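Extracellular invertase (Aspergillus kawachii, PDB 5XH8) probably hydrolyses sucrose and related beta-fructofuranosides as a GH32 enzyme, with high transfructosylation activity that builds fructooligosaccharides such as 1-kestose. Local coordinates at residues 198-210 and 219-231. Numbering follows the deposited sequence.
Sequences GLHEKGPAQFLYR and WEYLGQWWHEPTN. With GOL (glycerol), chain F.
With CG beside the backbone N and anti to the carbonyl carbon (chi1 -65°) and the chain straight beyond it, Gln206 runs beside the Trp225 indole, pointing the same way. Its OE1 accepts a hydrogen bond from Trp225 NE1 at 2.8 Å, almost in the indole plane, while NE2 lies at the ring edge of Trp226 and is hydrogen-bonded to Thr268 OG1. Trp226 NE1 in turn donates a hydrogen bond to Glu228 OE2 at 2.8 Å. Arg210 extends from a CG wedged between backbone N and carbonyl carbon (chi1 68°) toward the fully extended Glu220. Its NE, 2.9 Å from Glu220 OE1, and its NH2 close a salt bridge on that single oxygen, both from the same side of the carboxylate plane; Leu222 CD2 lies over one guanidinium face, and Arg210 NH1 is hydrogen-bonded to Ser186 OG and Leu184 O. On the other face of the sheet, Tyr221 CD1 sits 3.7 Å from Tyr209 CZ, over one face of the Tyr209 ring; the two ring planes are 49° apart. Backbone bonds run from Arg210–Glu220 past Gln206–Trp226 to Pro204–Glu228 and Lys202–Thr230; regular pairing breaks between Gly223 and Trp226, where Gln224 centres an inverse gamma turn. Near the bulge of Lys202 and Gly203 opposite Leu199, glycerol O2 accepts from Glu201 N at 3.2 Å and bonds His200 ND1. This hairpin supplies the last two strands of a four-stranded antiparallel blade of the GH32 beta-propeller: strand 191-199 flanks 203-211, 219-227 is outermost within the chain, and strand 302-311 of the next sheet packs against Leu208, Trp225 and Trp226.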
ATOM      1  N   GLY A 198      13.863  -5.811  11.393  1.00 25.90           N
ATOM      2  CA  GLY A 198      15.268  -5.948  11.030  1.00 26.45           C
ATOM      3  C   GLY A 198      15.433  -6.005   9.532  1.00 27.21           C
ATOM      4  O   GLY A 198      14.463  -5.813   8.777  1.00 24.35           O
ATOM      5  N   LEU A 199      16.657  -6.287   9.103  1.00 26.99           N
ATOM      6  CA  LEU A 199      16.986  -6.396   7.693  1.00 26.76           C
ATOM      7  C   LEU A 199      17.686  -7.725   7.446  1.00 26.75           C
ATOM      8  O   LEU A 199      18.555  -8.130   8.217  1.00 28.17           O
ATOM      9  CB  LEU A 199      17.878  -5.226   7.255  1.00 26.75           C
ATOM     10  CG  LEU A 199      17.268  -3.839   7.248  1.00 28.53           C
ATOM     11  CD1 LEU A 199      18.326  -2.763   6.954  1.00 30.64           C
ATOM     12  CD2 LEU A 199      16.143  -3.746   6.224  1.00 29.04           C
ATOM     13  N   HIS A 200      17.282  -8.404   6.383  1.00 27.56           N
ATOM     14  CA  HIS A 200      17.884  -9.671   6.002  1.00 31.00           C
ATOM     15  C   HIS A 200      19.392  -9.468   5.770  1.00 32.81           C
ATOM     16  O   HIS A 200      19.801  -8.457   5.196  1.00 31.83           O
ATOM     17  CB  HIS A 200      17.230 -10.223   4.736  1.00 29.21           C
ATOM     18  CG  HIS A 200      15.884 -10.835   4.966  1.00 29.56           C
ATOM     19  ND1 HIS A 200      15.724 -12.142   5.360  1.00 28.98           N
ATOM     20  CD2 HIS A 200      14.634 -10.325   4.845  1.00 28.91           C
ATOM     21  CE1 HIS A 200      14.436 -12.412   5.483  1.00 29.54           C
ATOM     22  NE2 HIS A 200      13.753 -11.325   5.182  1.00 27.53           N
ATOM     23  N   GLU A 201      20.198 -10.411   6.261  1.00 36.32           N
ATOM     24  CA  GLU A 201      21.673 -10.352   6.167  1.00 39.11           C
ATOM     25  C   GLU A 201      22.320  -9.159   6.852  1.00 38.60           C
ATOM     26  O   GLU A 201      23.477  -8.883   6.581  1.00 40.93           O
ATOM     27  CB  GLU A 201      22.170 -10.332   4.699  1.00 41.70           C
ATOM     28  CG  GLU A 201      21.392 -11.141   3.697  1.00 48.81           C
ATOM     29  CD  GLU A 201      21.129 -12.530   4.168  1.00 52.48           C
ATOM     30  OE1 GLU A 201      22.027 -13.132   4.799  1.00 65.30           O
ATOM     31  OE2 GLU A 201      20.024 -13.009   3.911  1.00 51.75           O
ATOM     32  N   LYS A 202      21.601  -8.422   7.694  1.00 38.50           N
ATOM     33  CA  LYS A 202      22.208  -7.336   8.429  1.00 36.21           C
ATOM     34  C   LYS A 202      21.934  -7.527   9.909  1.00 36.53           C
ATOM     35  O   LYS A 202      22.884  -7.657  10.684  1.00 33.27           O
ATOM     36  CB  LYS A 202      21.718  -5.988   7.933  1.00 40.35           C
ATOM     37  CG  LYS A 202      22.049  -5.719   6.477  1.00 48.57           C
ATOM     38  CD  LYS A 202      21.665  -4.292   6.103  1.00 55.74           C
ATOM     39  CE  LYS A 202      21.517  -4.071   4.595  1.00 63.57           C
ATOM     40  NZ  LYS A 202      22.555  -3.156   4.039  1.00 67.51           N
ATOM     41  N   GLY A 203      20.647  -7.532  10.294  1.00 32.88           N
ATOM     42  CA  GLY A 203      20.235  -7.871  11.643  1.00 30.17           C
ATOM     43  C   GLY A 203      19.044  -7.070  12.133  1.00 30.75           C
ATOM     44  O   GLY A 203      18.487  -6.231  11.402  1.00 28.36           O
ATOM     45  N   PRO A 204      18.663  -7.295  13.396  1.00 30.07           N
ATOM     46  CA  PRO A 204      17.510  -6.620  13.987  1.00 30.44           C
ATOM     47  C   PRO A 204      17.640  -5.103  14.082  1.00 30.68           C
ATOM     48  O   PRO A 204      18.766  -4.572  14.156  1.00 30.58           O
ATOM     49  CB  PRO A 204      17.437  -7.227  15.395  1.00 30.91           C
ATOM     50  CG  PRO A 204      18.826  -7.699  15.679  1.00 30.02           C
ATOM     51  CD  PRO A 204      19.318  -8.199  14.359  1.00 30.85           C
ATOM     52  N   ALA A 205      16.497  -4.418  14.107  1.00 27.07           N
ATOM     53  CA  ALA A 205      16.468  -2.969  14.173  1.00 26.06           C
ATOM     54  C   ALA A 205      15.131  -2.394  14.603  1.00 26.03           C
ATOM     55  O   ALA A 205      14.085  -3.032  14.457  1.00 26.69           O
ATOM     56  CB  ALA A 205      16.837  -2.380  12.818  1.00 27.45           C
ATOM     57  N   GLN A 206      15.189  -1.177  15.135  1.00 24.73           N
ATOM     58  CA  GLN A 206      14.056  -0.308  15.249  1.00 26.82           C
ATOM     59  C   GLN A 206      14.198   0.795  14.224  1.00 28.50           C
ATOM     60  O   GLN A 206      15.234   1.512  14.174  1.00 28.08           O
ATOM     61  CB  GLN A 206      13.984   0.320  16.634  1.00 27.62           C
ATOM     62  CG  GLN A 206      13.731  -0.681  17.748  1.00 28.73           C
ATOM     63  CD  GLN A 206      13.537  -0.006  19.094  1.00 30.02           C
ATOM     64  OE1 GLN A 206      13.655   1.218  19.228  1.00 29.63           O
ATOM     65  NE2 GLN A 206      13.213  -0.801  20.095  1.00 31.59           N
ATOM     66  N   PHE A 207      13.155   0.935  13.413  1.00 26.85           N
ATOM     67  CA  PHE A 207      13.051   1.992  12.432  1.00 25.74           C
ATOM     68  C   PHE A 207      12.297   3.142  13.077  1.00 25.45           C
ATOM     69  O   PHE A 207      11.176   2.939  13.560  1.00 24.66           O
ATOM     70  CB  PHE A 207      12.283   1.481  11.211  1.00 26.74           C
ATOM     71  CG  PHE A 207      12.868   0.240  10.608  1.00 26.11           C
ATOM     72  CD1 PHE A 207      13.945   0.322   9.718  1.00 26.82           C
ATOM     73  CD2 PHE A 207      12.376  -1.000  10.942  1.00 25.45           C
ATOM     74  CE1 PHE A 207      14.491  -0.821   9.165  1.00 25.08           C
ATOM     75  CE2 PHE A 207      12.911  -2.142  10.392  1.00 25.02           C
ATOM     76  CZ  PHE A 207      13.975  -2.053   9.506  1.00 25.40           C
ATOM     77  N   LEU A 208      12.887   4.347  13.057  1.00 24.79           N
ATOM     78  CA  LEU A 208      12.360   5.508  13.789  1.00 24.97           C
ATOM     79  C   LEU A 208      11.729   6.485  12.820  1.00 25.59           C
ATOM     80  O   LEU A 208      12.283   6.717  11.738  1.00 27.71           O
ATOM     81  CB  LEU A 208      13.483   6.198  14.594  1.00 27.17           C
ATOM     82  CG  LEU A 208      13.120   7.445  15.424  1.00 27.54           C
ATOM     83  CD1 LEU A 208      12.149   7.099  16.553  1.00 26.92           C
ATOM     84  CD2 LEU A 208      14.376   8.127  15.983  1.00 27.87           C
ATOM     85  N   TYR A 209      10.582   7.048  13.214  1.00 25.77           N
ATOM     86  CA  TYR A 209       9.857   8.041  12.434  1.00 25.87           C
ATOM     87  C   TYR A 209       9.360   9.177  13.301  1.00 25.93           C
ATOM     88  O   TYR A 209       9.150   9.005  14.495  1.00 25.88           O
ATOM     89  CB  TYR A 209       8.606   7.408  11.750  1.00 25.67           C
ATOM     90  CG  TYR A 209       8.899   6.332  10.753  1.00 24.26           C
ATOM     91  CD1 TYR A 209       9.231   5.048  11.169  1.00 24.44           C
ATOM     92  CD2 TYR A 209       8.837   6.582   9.390  1.00 24.80           C
ATOM     93  CE1 TYR A 209       9.514   4.055  10.253  1.00 25.28           C
ATOM     94  CE2 TYR A 209       9.111   5.590   8.468  1.00 24.24           C
ATOM     95  CZ  TYR A 209       9.435   4.324   8.915  1.00 25.12           C
ATOM     96  OH  TYR A 209       9.730   3.340   8.023  1.00 27.86           O
ATOM     97  N   ARG A 210       9.097  10.328  12.691  1.00 26.84           N
ATOM     98  CA  ARG A 210       8.363  11.392  13.390  1.00 27.08           C
ATOM     99  C   ARG A 210       7.218  11.857  12.538  1.00 26.37           C
ATOM    100  O   ARG A 210       7.299  11.788  11.317  1.00 27.53           O
ATOM    101  CB  ARG A 210       9.279  12.558  13.762  1.00 28.58           C
ATOM    102  CG  ARG A 210       9.821  13.393  12.617  1.00 29.91           C
ATOM    103  CD  ARG A 210      10.655  14.557  13.156  1.00 32.27           C
ATOM    104  NE  ARG A 210      11.356  15.199  12.064  1.00 33.39           N
ATOM    105  CZ  ARG A 210      12.292  16.149  12.177  1.00 34.61           C
ATOM    106  NH1 ARG A 210      12.692  16.615  13.359  1.00 34.47           N
ATOM    107  NH2 ARG A 210      12.831  16.642  11.073  1.00 34.01           N
ATOM    108  N   TRP A 219       4.716  10.313   7.871  1.00 25.65           N
ATOM    109  CA  TRP A 219       5.688   9.961   8.891  1.00 25.78           C
ATOM    110  C   TRP A 219       7.078   9.994   8.282  1.00 26.95           C
ATOM    111  O   TRP A 219       7.425   9.188   7.406  1.00 25.68           O
ATOM    112  CB  TRP A 219       5.341   8.586   9.506  1.00 25.68           C
ATOM    113  CG  TRP A 219       4.064   8.686  10.262  1.00 23.76           C
ATOM    114  CD1 TRP A 219       2.809   8.595   9.748  1.00 24.18           C
ATOM    115  CD2 TRP A 219       3.912   8.972  11.658  1.00 23.26           C
ATOM    116  NE1 TRP A 219       1.876   8.799  10.734  1.00 25.31           N
ATOM    117  CE2 TRP A 219       2.531   9.030  11.918  1.00 23.48           C
ATOM    118  CE3 TRP A 219       4.814   9.210  12.707  1.00 23.75           C
ATOM    119  CZ2 TRP A 219       2.027   9.302  13.182  1.00 24.57           C
ATOM    120  CZ3 TRP A 219       4.312   9.475  13.968  1.00 24.68           C
ATOM    121  CH2 TRP A 219       2.938   9.519  14.200  1.00 24.72           C
ATOM    122  N   GLU A 220       7.877  10.953   8.745  1.00 28.61           N
ATOM    123  CA  GLU A 220       9.201  11.181   8.201  1.00 27.95           C
ATOM    124  C   GLU A 220      10.151  10.153   8.770  1.00 25.96           C
ATOM    125  O   GLU A 220      10.240   9.996   9.983  1.00 26.89           O
ATOM    126  CB  GLU A 220       9.650  12.595   8.551  1.00 29.98           C
ATOM    127  CG  GLU A 220      11.033  12.941   8.038  1.00 33.84           C
ATOM    128  CD  GLU A 220      11.441  14.375   8.361  1.00 35.63           C
ATOM    129  OE1 GLU A 220      10.813  15.044   9.202  1.00 34.95           O
ATOM    130  OE2 GLU A 220      12.399  14.833   7.742  1.00 43.89           O
ATOM    131  N   TYR A 221      10.882   9.466   7.904  1.00 25.23           N
ATOM    132  CA  TYR A 221      11.815   8.436   8.326  1.00 26.60           C
ATOM    133  C   TYR A 221      13.096   9.064   8.889  1.00 29.29           C
ATOM    134  O   TYR A 221      13.686   9.930   8.246  1.00 29.42           O
ATOM    135  CB  TYR A 221      12.163   7.524   7.151  1.00 26.55           C
ATOM    136  CG  TYR A 221      13.119   6.400   7.507  1.00 27.02           C
ATOM    137  CD1 TYR A 221      12.869   5.553   8.597  1.00 27.33           C
ATOM    138  CD2 TYR A 221      14.271   6.176   6.753  1.00 26.78           C
ATOM    139  CE1 TYR A 221      13.752   4.521   8.914  1.00 28.02           C
ATOM    140  CE2 TYR A 221      15.153   5.149   7.063  1.00 27.31           C
ATOM    141  CZ  TYR A 221      14.884   4.320   8.138  1.00 28.72           C
ATOM    142  OH  TYR A 221      15.782   3.317   8.447  1.00 29.31           O
ATOM    143  N   LEU A 222      13.517   8.618  10.072  1.00 28.30           N
ATOM    144  CA  LEU A 222      14.706   9.145  10.754  1.00 28.88           C
ATOM    145  C   LEU A 222      15.836   8.142  10.895  1.00 30.23           C
ATOM    146  O   LEU A 222      16.828   8.399  11.601  1.00 31.81           O
ATOM    147  CB  LEU A 222      14.316   9.654  12.128  1.00 28.90           C
ATOM    148  CG  LEU A 222      13.299  10.787  12.119  1.00 28.68           C
ATOM    149  CD1 LEU A 222      12.841  11.052  13.530  1.00 29.21           C
ATOM    150  CD2 LEU A 222      13.863  12.060  11.475  1.00 30.60           C
ATOM    151  N   GLY A 223      15.706   7.006  10.228  1.00 28.87           N
ATOM    152  CA  GLY A 223      16.779   6.012  10.181  1.00 30.84           C
ATOM    153  C   GLY A 223      16.583   4.873  11.153  1.00 31.73           C
ATOM    154  O   GLY A 223      15.684   4.907  12.012  1.00 30.14           O
ATOM    155  N   GLN A 224      17.447   3.874  11.028  1.00 29.89           N
ATOM    156  CA  GLN A 224      17.532   2.815  12.015  1.00 31.06           C
ATOM    157  C   GLN A 224      18.216   3.318  13.277  1.00 32.74           C
ATOM    158  O   GLN A 224      19.412   3.090  13.464  1.00 33.14           O
ATOM    159  CB  GLN A 224      18.315   1.637  11.466  1.00 31.67           C
ATOM    160  CG  GLN A 224      17.611   0.976  10.303  1.00 32.83           C
ATOM    161  CD  GLN A 224      18.508   0.037   9.581  1.00 32.62           C
ATOM    162  OE1 GLN A 224      18.962   0.337   8.467  1.00 37.23           O
ATOM    163  NE2 GLN A 224      18.772  -1.111  10.184  1.00 31.42           N
ATOM    164  N   TRP A 225      17.462   3.982  14.144  1.00 29.93           N
ATOM    165  CA  TRP A 225      18.065   4.637  15.298  1.00 29.74           C
ATOM    166  C   TRP A 225      18.763   3.629  16.231  1.00 31.00           C
ATOM    167  O   TRP A 225      19.656   4.007  16.961  1.00 30.09           O
ATOM    168  CB  TRP A 225      17.051   5.546  16.022  1.00 28.78           C
ATOM    169  CG  TRP A 225      16.268   4.903  17.101  1.00 28.49           C
ATOM    170  CD1 TRP A 225      15.602   3.704  17.044  1.00 30.22           C
ATOM    171  CD2 TRP A 225      16.063   5.408  18.410  1.00 29.61           C
ATOM    172  NE1 TRP A 225      15.011   3.422  18.251  1.00 28.75           N
ATOM    173  CE2 TRP A 225      15.268   4.455  19.111  1.00 29.78           C
ATOM    174  CE3 TRP A 225      16.485   6.562  19.082  1.00 29.73           C
ATOM    175  CZ2 TRP A 225      14.886   4.635  20.449  1.00 29.55           C
ATOM    176  CZ3 TRP A 225      16.084   6.748  20.408  1.00 29.79           C
ATOM    177  CH2 TRP A 225      15.296   5.786  21.077  1.00 29.99           C
ATOM    178  N   TRP A 226      18.339   2.361  16.209  1.00 31.46           N
ATOM    179  CA  TRP A 226      19.033   1.289  16.903  1.00 31.37           C
ATOM    180  C   TRP A 226      19.004   0.055  16.019  1.00 32.44           C
ATOM    181  O   TRP A 226      17.929  -0.355  15.535  1.00 31.28           O
ATOM    182  CB  TRP A 226      18.379   0.989  18.271  1.00 31.77           C
ATOM    183  CG  TRP A 226      19.053  -0.121  19.043  1.00 31.77           C
ATOM    184  CD1 TRP A 226      20.405  -0.395  19.089  1.00 30.46           C
ATOM    185  CD2 TRP A 226      18.429  -1.075  19.910  1.00 30.48           C
ATOM    186  NE1 TRP A 226      20.643  -1.482  19.888  1.00 30.58           N
ATOM    187  CE2 TRP A 226      19.458  -1.918  20.415  1.00 30.46           C
ATOM    188  CE3 TRP A 226      17.104  -1.308  20.306  1.00 31.18           C
ATOM    189  CZ2 TRP A 226      19.201  -2.982  21.288  1.00 30.37           C
ATOM    190  CZ3 TRP A 226      16.839  -2.380  21.165  1.00 31.55           C
ATOM    191  CH2 TRP A 226      17.896  -3.198  21.655  1.00 32.85           C
ATOM    192  N   HIS A 227      20.178  -0.516  15.772  1.00 30.67           N
ATOM    193  CA  HIS A 227      20.287  -1.751  15.034  1.00 33.02           C
ATOM    194  C   HIS A 227      21.509  -2.515  15.527  1.00 33.03           C
ATOM    195  O   HIS A 227      22.429  -1.925  16.052  1.00 35.22           O
ATOM    196  CB  HIS A 227      20.365  -1.463  13.522  1.00 35.49           C
ATOM    197  CG  HIS A 227      21.577  -0.679  13.125  1.00 38.03           C
ATOM    198  ND1 HIS A 227      22.755  -1.279  12.732  1.00 38.19           N
ATOM    199  CD2 HIS A 227      21.813   0.656  13.115  1.00 39.28           C
ATOM    200  CE1 HIS A 227      23.654  -0.349  12.472  1.00 38.17           C
ATOM    201  NE2 HIS A 227      23.112   0.833  12.706  1.00 39.78           N
ATOM    202  N   GLU A 228      21.491  -3.833  15.387  1.00 33.48           N
ATOM    203  CA  GLU A 228      22.579  -4.687  15.843  1.00 31.16           C
ATOM    204  C   GLU A 228      22.812  -5.746  14.790  1.00 31.86           C
ATOM    205  O   GLU A 228      21.881  -6.094  14.050  1.00 32.42           O
ATOM    206  CB  GLU A 228      22.219  -5.374  17.159  1.00 30.83           C
ATOM    207  CG  GLU A 228      21.949  -4.442  18.320  1.00 30.10           C
ATOM    208  CD  GLU A 228      23.196  -3.762  18.863  1.00 31.90           C
ATOM    209  OE1 GLU A 228      24.316  -4.128  18.465  1.00 30.22           O
ATOM    210  OE2 GLU A 228      23.027  -2.843  19.686  1.00 32.70           O
ATOM    211  N   PRO A 229      24.052  -6.272  14.704  1.00 31.53           N
ATOM    212  CA  PRO A 229      24.335  -7.360  13.769  1.00 31.80           C
ATOM    213  C   PRO A 229      23.545  -8.620  14.090  1.00 32.62           C
ATOM    214  O   PRO A 229      23.288  -8.908  15.268  1.00 31.85           O
ATOM    215  CB  PRO A 229      25.843  -7.647  13.984  1.00 31.40           C
ATOM    216  CG  PRO A 229      26.384  -6.407  14.581  1.00 33.08           C
ATOM    217  CD  PRO A 229      25.268  -5.831  15.416  1.00 32.38           C
ATOM    218  N   THR A 230      23.187  -9.364  13.050  1.00 32.14           N
ATOM    219  CA  THR A 230      22.419 -10.600  13.183  1.00 33.57           C
ATOM    220  C   THR A 230      22.951 -11.534  14.268  1.00 35.69           C
ATOM    221  O   THR A 230      24.098 -11.968  14.223  1.00 36.63           O
ATOM    222  CB  THR A 230      22.399 -11.376  11.855  1.00 33.43           C
ATOM    223  OG1 THR A 230      21.947 -10.517  10.814  1.00 35.22           O
ATOM    224  CG2 THR A 230      21.495 -12.562  11.932  1.00 34.14           C
ATOM    225  N   ASN A 231      22.094 -11.835  15.240  1.00 33.05           N
ATOM    226  CA  ASN A 231      22.379 -12.774  16.321  1.00 33.27           C
ATOM    227  C   ASN A 231      23.578 -12.401  17.194  1.00 34.71           C
ATOM    228  O   ASN A 231      24.199 -13.263  17.795  1.00 34.86           O
ATOM    229  CB  ASN A 231      22.503 -14.206  15.789  1.00 32.82           C
ATOM    230  CG  ASN A 231      22.151 -15.248  16.835  1.00 33.47           C
ATOM    231  OD1 ASN A 231      21.408 -14.989  17.781  1.00 34.95           O
ATOM    232  ND2 ASN A 231      22.695 -16.435  16.677  1.00 33.70           N
TER
HETATM  233  C1  GOL F 705      19.136 -12.756   8.971  1.00 59.20           C
HETATM  234  O1  GOL F 705      18.867 -11.487   9.623  1.00 61.58           O
HETATM  235  C2  GOL F 705      18.015 -13.209   8.018  1.00 57.62           C
HETATM  236  O2  GOL F 705      18.381 -13.038   6.635  1.00 59.27           O
HETATM  237  C3  GOL F 705      17.671 -14.691   8.164  1.00 57.78           C
HETATM  238  O3  GOL F 705      16.680 -15.067   7.180  1.00 57.17           O
HETATM  239  O   HOH W   1      19.619  -3.857  10.295  1.00 33.04           O